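Local coordinates for protein probable porin (Pseudomonas aeruginosa, PDB 4FSP) that probably acts as a porin, a beta-barrel channel of the outer membrane that would let small solutes cross the outer membrane, at residues Y284-G289 and G316-Q321; N310-A315 and S356-R361. One frame throughout, in Å; residues are numbered along the deposited sequence.

Interaction 1: Y284-G289 and G316-Q321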
ATOM      1  N   TYR A 284       1.309   2.454 -17.532  1.00 29.50           N
ATOM      2  CA  TYR A 284       0.364   3.332 -18.202  1.00 25.47           C
ATOM      3  C   TYR A 284      -0.913   3.417 -17.405  1.00 19.51           C
ATOM      4  O   TYR A 284      -1.356   2.435 -16.805  1.00 23.53           O
ATOM      5  CB  TYR A 284       0.054   2.851 -19.621  1.00 31.65           C
ATOM      6  CG  TYR A 284      -1.019   3.671 -20.310  1.00 33.19           C
ATOM      7  CD1 TYR A 284      -0.734   4.914 -20.859  1.00 37.72           C
ATOM      8  CD2 TYR A 284      -2.325   3.215 -20.385  1.00 35.09           C
ATOM      9  CE1 TYR A 284      -1.725   5.673 -21.473  1.00 38.31           C
ATOM     10  CE2 TYR A 284      -3.317   3.965 -21.002  1.00 38.23           C
ATOM     11  CZ  TYR A 284      -3.012   5.186 -21.543  1.00 42.67           C
ATOM     12  OH  TYR A 284      -4.003   5.918 -22.155  1.00 53.35           O
ATOM     13  N   GLN A 285      -1.534   4.588 -17.425  1.00 25.19           N
ATOM     14  CA  GLN A 285      -2.654   4.838 -16.525  1.00 21.98           C
ATOM     15  C   GLN A 285      -3.588   5.867 -17.124  1.00 23.29           C
ATOM     16  O   GLN A 285      -3.139   6.825 -17.771  1.00 26.31           O
ATOM     17  CB  GLN A 285      -2.113   5.306 -15.171  1.00 23.81           C
ATOM     18  CG  GLN A 285      -3.150   5.655 -14.124  1.00 23.39           C
ATOM     19  CD  GLN A 285      -2.527   5.731 -12.729  1.00 26.81           C
ATOM     20  OE1 GLN A 285      -2.079   4.712 -12.169  1.00 22.28           O
ATOM     21  NE2 GLN A 285      -2.479   6.943 -12.169  1.00 18.74           N
ATOM     22  N   ARG A 286      -4.883   5.676 -16.899  1.00 21.40           N
ATOM     23  CA  ARG A 286      -5.880   6.534 -17.507  1.00 26.42           C
ATOM     24  C   ARG A 286      -7.075   6.663 -16.596  1.00 25.09           C
ATOM     25  O   ARG A 286      -7.573   5.665 -16.092  1.00 26.59           O
ATOM     26  CB  ARG A 286      -6.331   5.943 -18.843  1.00 26.49           C
ATOM     27  CG  ARG A 286      -7.560   6.603 -19.410  1.00 28.28           C
ATOM     28  CD  ARG A 286      -7.257   7.353 -20.661  1.00 44.25           C
ATOM     29  NE  ARG A 286      -8.044   6.877 -21.793  1.00 53.59           N
ATOM     30  CZ  ARG A 286      -8.523   7.665 -22.747  1.00 60.37           C
ATOM     31  NH1 ARG A 286      -8.307   8.975 -22.717  1.00 69.02           N
ATOM     32  NH2 ARG A 286      -9.220   7.141 -23.735  1.00 58.09           N
ATOM     33  N   MET A 287      -7.531   7.895 -16.388  1.00 26.90           N
ATOM     34  CA  MET A 287      -8.739   8.143 -15.616  1.00 26.60           C
ATOM     35  C   MET A 287      -9.865   8.551 -16.572  1.00 33.05           C
ATOM     36  O   MET A 287      -9.703   9.482 -17.372  1.00 30.52           O
ATOM     37  CB  MET A 287      -8.481   9.272 -14.601  1.00 23.93           C
ATOM     38  CG  MET A 287      -7.356   8.989 -13.614  1.00 27.81           C
ATOM     39  SD  MET A 287      -7.797   7.658 -12.479  1.00 27.99           S
ATOM     40  CE  MET A 287      -6.463   6.507 -12.794  1.00 25.35           C
ATOM     41  N   SER A 288     -11.007   7.875 -16.505  1.00 27.64           N
ATOM     42  CA  SER A 288     -12.135   8.281 -17.342  1.00 31.96           C
ATOM     43  C   SER A 288     -13.387   8.480 -16.519  1.00 26.94           C
ATOM     44  O   SER A 288     -13.506   7.936 -15.415  1.00 28.19           O
ATOM     45  CB  SER A 288     -12.413   7.263 -18.454  1.00 30.92           C
ATOM     46  OG  SER A 288     -11.333   7.234 -19.363  1.00 36.16           O
ATOM     47  N   GLY A 289     -14.329   9.251 -17.065  1.00 28.91           N
ATOM     48  CA  GLY A 289     -15.527   9.630 -16.320  1.00 29.34           C
ATOM     49  C   GLY A 289     -15.356  11.046 -15.797  1.00 34.38           C
ATOM     50  O   GLY A 289     -14.348  11.698 -16.083  1.00 36.28           O
ATOM     51  N   GLY A 316      -9.904  12.511 -16.011  1.00 34.81           N
ATOM     52  CA  GLY A 316      -9.493  12.655 -17.398  1.00 30.39           C
ATOM     53  C   GLY A 316      -8.029  12.395 -17.702  1.00 35.67           C
ATOM     54  O   GLY A 316      -7.643  12.280 -18.873  1.00 27.70           O
ATOM     55  N   GLU A 317      -7.210  12.265 -16.661  1.00 36.19           N
ATOM     56  CA  GLU A 317      -5.761  12.198 -16.860  1.00 29.84           C
ATOM     57  C   GLU A 317      -5.194  10.838 -17.322  1.00 35.43           C
ATOM     58  O   GLU A 317      -5.461   9.777 -16.731  1.00 34.37           O
ATOM     59  CB  GLU A 317      -5.031  12.659 -15.599  1.00 27.64           C
ATOM     60  CG  GLU A 317      -3.515  12.690 -15.743  1.00 26.90           C
ATOM     61  CD  GLU A 317      -2.828  13.235 -14.495  1.00 30.78           C
ATOM     62  OE1 GLU A 317      -3.474  13.277 -13.417  1.00 28.46           O
ATOM     63  OE2 GLU A 317      -1.646  13.631 -14.601  1.00 35.61           O
ATOM     64  N   SER A 318      -4.401  10.905 -18.388  1.00 30.32           N
ATOM     65  CA  SER A 318      -3.591   9.795 -18.883  1.00 30.26           C
ATOM     66  C   SER A 318      -2.150  10.008 -18.451  1.00 32.90           C
ATOM     67  O   SER A 318      -1.672  11.145 -18.442  1.00 32.87           O
ATOM     68  CB  SER A 318      -3.602   9.787 -20.416  1.00 28.21           C
ATOM     69  OG  SER A 318      -4.859   9.376 -20.911  1.00 43.45           O
ATOM     70  N   SER A 319      -1.437   8.927 -18.134  1.00 25.26           N
ATOM     71  CA  SER A 319      -0.028   9.054 -17.753  1.00 25.40           C
ATOM     72  C   SER A 319       0.812   7.845 -18.160  1.00 24.82           C
ATOM     73  O   SER A 319       0.300   6.718 -18.246  1.00 30.65           O
ATOM     74  CB  SER A 319       0.090   9.274 -16.239  1.00 31.01           C
ATOM     75  OG  SER A 319      -0.459   8.165 -15.538  1.00 28.27           O
ATOM     76  N   TRP A 320       2.103   8.090 -18.387  1.00 26.93           N
ATOM     77  CA  TRP A 320       3.068   7.051 -18.761  1.00 30.53           C
ATOM     78  C   TRP A 320       4.186   7.040 -17.753  1.00 30.48           C
ATOM     79  O   TRP A 320       4.557   8.093 -17.231  1.00 30.17           O
ATOM     80  CB  TRP A 320       3.700   7.359 -20.124  1.00 37.01           C
ATOM     81  CG  TRP A 320       2.811   7.106 -21.276  1.00 50.80           C
ATOM     82  CD1 TRP A 320       2.045   8.021 -21.944  1.00 53.49           C
ATOM     83  CD2 TRP A 320       2.583   5.842 -21.917  1.00 55.38           C
ATOM     84  NE1 TRP A 320       1.355   7.400 -22.964  1.00 58.06           N
ATOM     85  CE2 TRP A 320       1.668   6.065 -22.969  1.00 53.26           C
ATOM     86  CE3 TRP A 320       3.067   4.545 -21.704  1.00 52.03           C
ATOM     87  CZ2 TRP A 320       1.227   5.037 -23.803  1.00 42.49           C
ATOM     88  CZ3 TRP A 320       2.629   3.526 -22.534  1.00 48.46           C
ATOM     89  CH2 TRP A 320       1.718   3.777 -23.567  1.00 47.11           C
ATOM     90  N   GLN A 321       4.758   5.867 -17.519  1.00 26.00           N
ATOM     91  CA  GLN A 321       5.861   5.741 -16.580  1.00 29.15           C
ATOM     92  C   GLN A 321       6.960   4.882 -17.181  1.00 32.18           C
ATOM     93  O   GLN A 321       6.678   3.855 -17.820  1.00 30.79           O
ATOM     94  CB  GLN A 321       5.386   5.120 -15.249  1.00 30.46           C
ATOM     95  CG  GLN A 321       6.494   4.971 -14.172  1.00 28.10           C
ATOM     96  CD  GLN A 321       6.102   4.049 -13.016  1.00 29.68           C
ATOM     97  OE1 GLN A 321       6.958   3.594 -12.251  1.00 31.33           O
ATOM     98  NE2 GLN A 321       4.800   3.767 -12.888  1.00 26.05           N
TER
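Three backbone hydrogen bonds join residues 284-288 to residues 317-319. Gln285 and Ser319 exchange two of them. Gln285 N donates to Ser319 O at 2.9 Å, and Ser319 N donates to Gln285 O at 2.7 Å. The third runs from Met287 N to Glu317 O at 2.8 Å. Its donor stands 37° out of the Glu317 carbonyl plane, so the bond misses the lone pair. The bond falls just before strand 318-327 begins, where Gly316 and Glu317 are still loop. CA-H...O contacts fill in between, as from Ser318 CA to Gln285 O.

The pairing is antiparallel. It is one seam of the beta-barrel of an OprD-family outer membrane porin. Strand 278-288 also pairs with strand 262-273, and strand 318-327 with strand 336-346.

Aromatic contact dominates the face carrying Tyr284, Arg286, Ser318 and Trp320. The edge of Tyr284 points at the face of Trp320, with ring planes at 51°. Tyr284 CD1 lies over the indole and comes 3.4 Å from Trp320 CE2. Tyr284 CB adds a CH-pi contact over the six-membered ring. The chi1 of Trp320, -75°, sets its indole beside its own backbone N, where this edge can reach it. Further along, Arg286 CD touches Ser318 OG at 3.1 Å.

Polar side chains mark the other face. Ser319 OG sits 3.3 Å from Gln285 CB, and its hydrogen bond goes to Asn305. The extended chain of Gln285 carries its amide past this contact. With OE1 on donors and NE2 on a carbonyl, this buried amide can hardly be flipped. OE1 is bound to Ser267 and to Asn305 N, while NE2 reaches the carbonyl of Asp311.

Interaction 2: N310-A315 and S356-R361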
ATOM      1  N   ASN A 310       2.948  12.245  -6.293  1.00 31.25           N
ATOM      2  CA  ASN A 310       1.702  12.379  -7.052  1.00 32.73           C
ATOM      3  C   ASN A 310       1.142  11.027  -7.446  1.00 28.38           C
ATOM      4  O   ASN A 310       1.889  10.044  -7.565  1.00 29.31           O
ATOM      5  CB  ASN A 310       1.903  13.242  -8.304  1.00 33.47           C
ATOM      6  CG  ASN A 310       0.587  13.602  -8.993  1.00 38.97           C
ATOM      7  OD1 ASN A 310      -0.355  14.087  -8.350  1.00 35.65           O
ATOM      8  ND2 ASN A 310       0.522  13.367 -10.307  1.00 28.47           N
ATOM      9  N   ASP A 311      -0.168  10.980  -7.661  1.00 28.51           N
ATOM     10  CA  ASP A 311      -0.838   9.720  -7.991  1.00 29.43           C
ATOM     11  C   ASP A 311      -1.425   9.743  -9.402  1.00 24.33           C
ATOM     12  O   ASP A 311      -2.053   8.782  -9.840  1.00 25.09           O
ATOM     13  CB  ASP A 311      -1.928   9.419  -6.959  1.00 24.85           C
ATOM     14  CG  ASP A 311      -2.960  10.533  -6.853  1.00 29.89           C
ATOM     15  OD1 ASP A 311      -2.875  11.513  -7.626  1.00 30.44           O
ATOM     16  OD2 ASP A 311      -3.872  10.429  -5.998  1.00 25.30           O
ATOM     17  N   PHE A 312      -1.212  10.852 -10.105  1.00 24.71           N
ATOM     18  CA  PHE A 312      -1.650  10.991 -11.484  1.00 26.05           C
ATOM     19  C   PHE A 312      -3.063  10.479 -11.660  1.00 31.58           C
ATOM     20  O   PHE A 312      -3.318   9.627 -12.514  1.00 32.48           O
ATOM     21  CB  PHE A 312      -0.663  10.258 -12.399  1.00 27.81           C
ATOM     22  CG  PHE A 312       0.717  10.851 -12.343  1.00 31.64           C
ATOM     23  CD1 PHE A 312       1.604  10.480 -11.336  1.00 25.10           C
ATOM     24  CD2 PHE A 312       1.107  11.824 -13.260  1.00 31.17           C
ATOM     25  CE1 PHE A 312       2.868  11.048 -11.254  1.00 31.64           C
ATOM     26  CE2 PHE A 312       2.375  12.399 -13.183  1.00 39.80           C
ATOM     27  CZ  PHE A 312       3.249  12.024 -12.173  1.00 37.04           C
ATOM     28  N   ALA A 313      -3.966  10.999 -10.832  1.00 32.96           N
ATOM     29  CA  ALA A 313      -5.327  10.485 -10.757  1.00 34.81           C
ATOM     30  C   ALA A 313      -6.381  11.587 -10.770  1.00 31.28           C
ATOM     31  O   ALA A 313      -7.446  11.432 -10.174  1.00 35.75           O
ATOM     32  CB  ALA A 313      -5.500   9.584  -9.526  1.00 29.51           C
ATOM     33  N   GLU A 314      -6.079  12.689 -11.450  1.00 26.46           N
ATOM     34  CA  GLU A 314      -7.084  13.699 -11.753  1.00 36.91           C
ATOM     35  C   GLU A 314      -8.075  13.144 -12.760  1.00 35.79           C
ATOM     36  O   GLU A 314      -7.739  12.248 -13.540  1.00 28.10           O
ATOM     37  CB  GLU A 314      -6.435  14.951 -12.346  1.00 35.02           C
ATOM     38  CG  GLU A 314      -5.545  15.687 -11.372  1.00 40.83           C
ATOM     39  CD  GLU A 314      -6.305  16.182 -10.160  1.00 41.47           C
ATOM     40  OE1 GLU A 314      -7.348  16.850 -10.344  1.00 42.30           O
ATOM     41  OE2 GLU A 314      -5.871  15.893  -9.021  1.00 44.55           O
ATOM     42  N   ALA A 315      -9.297  13.669 -12.733  1.00 29.57           N
ATOM     43  CA  ALA A 315     -10.292  13.327 -13.738  1.00 28.10           C
ATOM     44  C   ALA A 315      -9.681  13.487 -15.133  1.00 36.01           C
ATOM     45  O   ALA A 315      -8.979  14.471 -15.399  1.00 32.19           O
ATOM     46  CB  ALA A 315     -11.520  14.229 -13.587  1.00 25.28           C
ATOM     47  N   SER A 356      -3.375  21.017 -17.525  1.00 49.89           N
ATOM     48  CA  SER A 356      -3.730  19.621 -17.696  1.00 47.99           C
ATOM     49  C   SER A 356      -2.514  18.698 -17.662  1.00 41.75           C
ATOM     50  O   SER A 356      -2.651  17.473 -17.691  1.00 44.12           O
ATOM     51  CB  SER A 356      -4.486  19.456 -19.017  1.00 42.22           C
ATOM     52  OG  SER A 356      -3.758  20.039 -20.076  1.00 45.11           O
ATOM     53  N   ARG A 357      -1.325  19.283 -17.609  1.00 38.90           N
ATOM     54  CA  ARG A 357      -0.109  18.482 -17.680  1.00 35.59           C
ATOM     55  C   ARG A 357       0.716  18.564 -16.404  1.00 31.38           C
ATOM     56  O   ARG A 357       0.688  19.575 -15.687  1.00 39.79           O
ATOM     57  CB  ARG A 357       0.717  18.891 -18.899  1.00 38.57           C
ATOM     58  CG  ARG A 357      -0.057  18.764 -20.207  1.00 43.56           C
ATOM     59  CD  ARG A 357       0.670  19.418 -21.367  1.00 55.66           C
ATOM     60  NE  ARG A 357      -0.127  19.346 -22.590  1.00 66.27           N
ATOM     61  CZ  ARG A 357      -0.201  18.268 -23.366  1.00 73.09           C
ATOM     62  NH1 ARG A 357       0.473  17.169 -23.049  1.00 67.14           N
ATOM     63  NH2 ARG A 357      -0.951  18.285 -24.458  1.00 81.22           N
ATOM     64  N   GLU A 358       1.437  17.481 -16.119  1.00 30.49           N
ATOM     65  CA  GLU A 358       2.242  17.374 -14.904  1.00 39.95           C
ATOM     66  C   GLU A 358       3.218  16.208 -15.043  1.00 40.08           C
ATOM     67  O   GLU A 358       2.976  15.275 -15.819  1.00 36.08           O
ATOM     68  CB  GLU A 358       1.352  17.188 -13.664  1.00 35.36           C
ATOM     69  CG  GLU A 358       0.504  15.914 -13.695  1.00 32.02           C
ATOM     70  CD  GLU A 358      -0.352  15.735 -12.451  1.00 38.63           C
ATOM     71  OE1 GLU A 358      -0.343  16.622 -11.566  1.00 39.07           O
ATOM     72  OE2 GLU A 358      -1.040  14.697 -12.344  1.00 43.66           O
ATOM     73  N   TRP A 359       4.326  16.266 -14.308  1.00 36.33           N
ATOM     74  CA  TRP A 359       5.280  15.165 -14.320  1.00 38.45           C
ATOM     75  C   TRP A 359       6.002  15.017 -12.980  1.00 33.26           C
ATOM     76  O   TRP A 359       5.956  15.910 -12.133  1.00 35.78           O
ATOM     77  CB  TRP A 359       6.270  15.300 -15.496  1.00 40.49           C
ATOM     78  CG  TRP A 359       7.155  16.525 -15.449  1.00 42.45           C
ATOM     79  CD1 TRP A 359       6.913  17.739 -16.029  1.00 41.70           C
ATOM     80  CD2 TRP A 359       8.436  16.639 -14.801  1.00 35.75           C
ATOM     81  NE1 TRP A 359       7.956  18.600 -15.776  1.00 39.96           N
ATOM     82  CE2 TRP A 359       8.897  17.954 -15.036  1.00 37.78           C
ATOM     83  CE3 TRP A 359       9.228  15.759 -14.067  1.00 37.10           C
ATOM     84  CZ2 TRP A 359      10.127  18.400 -14.543  1.00 34.87           C
ATOM     85  CZ3 TRP A 359      10.444  16.216 -13.573  1.00 36.36           C
ATOM     86  CH2 TRP A 359      10.878  17.522 -13.815  1.00 40.24           C
ATOM     87  N   GLU A 360       6.662  13.876 -12.795  1.00 29.76           N
ATOM     88  CA  GLU A 360       7.392  13.593 -11.566  1.00 29.17           C
ATOM     89  C   GLU A 360       8.572  12.662 -11.850  1.00 28.88           C
ATOM     90  O   GLU A 360       8.441  11.693 -12.608  1.00 31.09           O
ATOM     91  CB  GLU A 360       6.457  12.958 -10.509  1.00 30.36           C
ATOM     92  CG  GLU A 360       7.155  12.662  -9.161  1.00 35.08           C
ATOM     93  CD  GLU A 360       6.195  12.268  -8.022  1.00 38.87           C
ATOM     94  OE1 GLU A 360       4.996  12.640  -8.058  1.00 34.71           O
ATOM     95  OE2 GLU A 360       6.657  11.603  -7.061  1.00 31.12           O
ATOM     96  N   ARG A 361       9.721  12.957 -11.247  1.00 32.66           N
ATOM     97  CA  ARG A 361      10.863  12.044 -11.284  1.00 33.56           C
ATOM     98  C   ARG A 361      11.230  11.654  -9.862  1.00 32.87           C
ATOM     99  O   ARG A 361      11.486  12.521  -9.017  1.00 30.25           O
ATOM    100  CB  ARG A 361      12.085  12.669 -12.004  1.00 33.11           C
ATOM    101  CG  ARG A 361      13.448  12.124 -11.513  1.00 35.71           C
ATOM    102  CD  ARG A 361      14.584  12.389 -12.480  1.00 66.48           C
ATOM    103  NE  ARG A 361      14.537  11.476 -13.620  1.00 89.57           N
ATOM    104  CZ  ARG A 361      15.478  10.585 -13.921  1.00 97.18           C
ATOM    105  NH1 ARG A 361      16.571  10.480 -13.174  1.00 91.38           N
ATOM    106  NH2 ARG A 361      15.322   9.801 -14.981  1.00102.58           N
TER
HETATM  107  O   HOH W   1      -2.785  13.567 -10.207  1.00 36.11           O
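Asn310 and Glu358 meet from opposite directions, with amide and carboxylate planes 76° apart. Asn310 ND2 gives a weak hydrogen bond to Glu358 OE2, at 2.9 Å. The contact joins a long loop to the barrel wall of this OprD-family porin. Residues 310-315 lie in the loop before strand 318-327, and Glu358 to Arg361 begin strand 358-368. Glu358 and Glu360 both point from that strand toward the loop, while Trp359 between them points away.

Glu360 meets the backbone of Asn310. Its CG is anti to its own N (chi1 -178°) and the chain beyond is extended, which carries the carboxylate out to the loop. Glu360 OE1 accepts from Asn310 N at 2.7 Å through its syn lone pair. Its other oxygen, OE2, takes the N-H of Tyr309, so two successive backbone N-H groups share one carboxylate.

Phe312 fits between the two glutamates. It slides past Glu358 in the opposite direction, with ring and carboxylate planes 70° apart. Phe312 CD2 comes 3.7 Å from Glu358 OE2, an oblique approach. Glu360 CB meets the ring edge, 3.7 Å from Phe312 CZ. The amide of Asn310 lies over one face of the ring, its ND2 3.1 Å above the centre. The ring also meets that of Phe343 on strand 336-346.

Glu358 is held by several partners. OE1 bonds to the hydroxyl of Tyr386 on the neighbouring strand 378-388. OE2 takes the Asn310 amide and lies near a water. It also lies close to the carboxylate of Glu317. Nearby Asp311 and Glu314 each form a salt bridge with Arg187, which would offset their negative charge. The water accepts from Ala313 N at 2.9 Å and lies 3.1 Å from Asn310 OD1 and 3.0 Å from Glu358 OE2.

How the interactions relate
Interaction 1 and interaction 2 touch, and their centres lie 9 Å apart. Along the chain their segments alternate. The loop segment 310-315 runs directly into 316-321, so one chain leaves interaction 2 and enters the strand pair of interaction 1. Gln285 NE2 probably bonds to Phe312 O at 2.8 Å, which would tie the loop to strand 278-288. Met287 CB packs on Glu314 O at 3.2 Å. Between the contacts Glu317 OE2 and Glu358 OE2 are only 2.6 Å apart, consistent with a proton shared by the two carboxylates. A bound detergent molecule, C8E, lies about 14 Å from the side chain of Trp359.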